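Local coordinates for protein putidaredoxin reductase (Pseudomonas putida, PDB 1Q1R) that probably passes electrons from NADH through its bound FAD to putidaredoxin, the iron-sulfur protein that supplies the cytochrome P450cam monooxygenase, at residues 190-195 with 348-353. Residues are numbered along the deposited sequence; the frame is centred on the assembly and turned at random.
Sequences APPVSA and DRIIVR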
loop_
_atom_site.group_PDB
_atom_site.type_symbol
_atom_site.label_atom_id
_atom_site.label_comp_id
_atom_site.label_asym_id
_atom_site.label_seq_id
_atom_site.Cartn_x
_atom_site.Cartn_y
_atom_site.Cartn_z
ATOM N N ALA A 190 -0.950 3.805 -18.096
ATOM C CA ALA A 190 -1.352 3.923 -19.488
ATOM C C ALA A 190 -0.995 2.608 -20.161
ATOM O O ALA A 190 -0.086 1.905 -19.719
ATOM C CB ALA A 190 -0.613 5.081 -20.157
ATOM N N PRO A 191 -1.709 2.256 -21.240
ATOM C CA PRO A 191 -1.479 1.017 -21.986
ATOM C C PRO A 191 -0.014 0.676 -22.256
ATOM O O PRO A 191 0.429 -0.436 -21.971
ATOM C CB PRO A 191 -2.280 1.241 -23.263
ATOM C CG PRO A 191 -3.458 2.014 -22.760
ATOM C CD PRO A 191 -2.808 3.032 -21.846
ATOM N N PRO A 192 0.762 1.626 -22.804
ATOM C CA PRO A 192 2.172 1.327 -23.076
ATOM C C PRO A 192 2.971 0.961 -21.826
ATOM O O PRO A 192 4.011 0.312 -21.914
ATOM C CB PRO A 192 2.672 2.604 -23.753
ATOM C CG PRO A 192 1.792 3.666 -23.166
ATOM C CD PRO A 192 0.437 3.014 -23.178
ATOM N N VAL A 193 2.483 1.382 -20.664
ATOM C CA VAL A 193 3.152 1.070 -19.408
ATOM C C VAL A 193 2.778 -0.362 -19.008
ATOM O O VAL A 193 3.609 -1.107 -18.494
ATOM C CB VAL A 193 2.737 2.061 -18.296
ATOM C CG1 VAL A 193 3.304 1.620 -16.957
ATOM C CG2 VAL A 193 3.243 3.454 -18.641
ATOM N N SER A 194 1.524 -0.737 -19.250
ATOM C CA SER A 194 1.059 -2.088 -18.945
ATOM C C SER A 194 1.834 -3.026 -19.857
ATOM O O SER A 194 2.277 -4.098 -19.447
ATOM C CB SER A 194 -0.437 -2.229 -19.236
ATOM O OG SER A 194 -1.212 -1.440 -18.352
ATOM N N ALA A 195 1.997 -2.600 -21.103
ATOM C CA ALA A 195 2.721 -3.378 -22.094
ATOM C C ALA A 195 4.137 -3.646 -21.605
ATOM O O ALA A 195 4.659 -4.750 -21.762
ATOM C CB ALA A 195 2.756 -2.628 -23.422
ATOM N N ASP A 348 -5.277 12.745 -19.911
ATOM C CA ASP A 348 -5.783 12.652 -21.273
ATOM C C ASP A 348 -4.658 12.353 -22.253
ATOM O O ASP A 348 -4.868 12.330 -23.464
ATOM C CB ASP A 348 -6.505 13.938 -21.677
ATOM C CG ASP A 348 -5.685 15.173 -21.413
ATOM O OD1 ASP A 348 -4.528 15.229 -21.875
ATOM O OD2 ASP A 348 -6.205 16.091 -20.747
ATOM N N ARG A 349 -3.460 12.132 -21.721
ATOM C CA ARG A 349 -2.311 11.790 -22.552
ATOM C C ARG A 349 -1.046 11.591 -21.738
ATOM O O ARG A 349 -0.895 12.135 -20.645
ATOM C CB ARG A 349 -2.055 12.850 -23.623
ATOM C CG ARG A 349 -1.546 14.179 -23.106
ATOM C CD ARG A 349 -0.629 14.805 -24.140
ATOM N NE ARG A 349 -0.304 16.190 -23.827
ATOM C CZ ARG A 349 0.666 16.877 -24.422
ATOM N NH1 ARG A 349 1.409 16.300 -25.359
ATOM N NH2 ARG A 349 0.889 18.139 -24.085
ATOM N N ILE A 350 -0.140 10.796 -22.283
ATOM C CA ILE A 350 1.115 10.525 -21.616
ATOM C C ILE A 350 2.256 10.900 -22.541
ATOM O O ILE A 350 2.101 10.926 -23.765
ATOM C CB ILE A 350 1.260 9.032 -21.249
ATOM C CG1 ILE A 350 1.524 8.209 -22.510
ATOM C CG2 ILE A 350 -0.004 8.539 -20.554
ATOM C CD1 ILE A 350 1.917 6.775 -22.235
ATOM N N ILE A 351 3.397 11.205 -21.944
ATOM C CA ILE A 351 4.590 11.548 -22.694
ATOM C C ILE A 351 5.688 10.667 -22.126
ATOM O O ILE A 351 5.962 10.697 -20.924
ATOM C CB ILE A 351 4.968 13.039 -22.521
ATOM C CG1 ILE A 351 3.859 13.923 -23.101
ATOM C CG2 ILE A 351 6.299 13.321 -23.209
ATOM C CD1 ILE A 351 4.123 15.403 -22.991
ATOM N N VAL A 352 6.294 9.861 -22.985
ATOM C CA VAL A 352 7.351 8.966 -22.557
ATOM C C VAL A 352 8.708 9.608 -22.793
ATOM O O VAL A 352 9.007 10.067 -23.893
ATOM C CB VAL A 352 7.290 7.629 -23.326
ATOM C CG1 VAL A 352 8.408 6.702 -22.856
ATOM C CG2 VAL A 352 5.924 6.985 -23.133
ATOM N N ARG A 353 9.520 9.648 -21.743
ATOM C CA ARG A 353 10.854 10.213 -21.824
ATOM C C ARG A 353 11.810 9.031 -21.730
ATOM O O ARG A 353 12.034 8.483 -20.650
ATOM C CB ARG A 353 11.082 11.190 -20.665
ATOM C CG ARG A 353 12.439 11.877 -20.682
ATOM C CD ARG A 353 12.628 12.724 -19.428
ATOM N NE ARG A 353 13.945 13.345 -19.385
ATOM C CZ ARG A 353 14.269 14.470 -20.019
ATOM N NH1 ARG A 353 13.364 15.111 -20.747
ATOM N NH2 ARG A 353 15.502 14.950 -19.928
#
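Ala190, Pro192 and Ile350 make this contact without any flat group between them. The nearby guanidinium of Arg349 belongs to the other side of the strand, where CD1 of Ile351 sits over one face, 3.7 Å from the plane and nearer the border than the middle. The Pro192 ring is puckered, C-gamma endo, and meets Ile350 by one corner. The ring corner CG comes up against CD1 of Ile350 at 3.2 Å, closer than two carbons normally come. Ile350 uses both of its methyl ends. CG2 touches CB of Ala190 at 3.5 Å, and CD1 passes the same CB at 3.7 Å. With chi1 at 73°, CG1 is tucked into the cleft flanked by N and C of its own backbone. The extended chi2 of 170° then carries CD1 out to the proline.

Ala190 is the N-cap of helix 191-204. Its O accepts from Val193 N at 2.8 Å and from Ser194 N at 3.1 Å, which ties the cap to the first turn. Strand 349-353 is an outermost strand of the antiparallel sheet of the C-terminal region. It pairs with strand 360-367, and Asp348 and Arg349 opposite Leu366 form a classic beta bulge. Val193 packs on Val363 and Tyr365 of that neighbouring strand, and Leu356 also touches Pro192.

The contact thus joins the pyridine nucleotide-disulphide oxidoreductase part of the chain to the C-terminal reductase part. It is small, 130 Å² in all. Between 190-195 and 348-353 its chemistry implies a close fit of apolar carbons alone, while Ala190 N adds a weak hydrogen bond to Tyr365 OH in the same sheet.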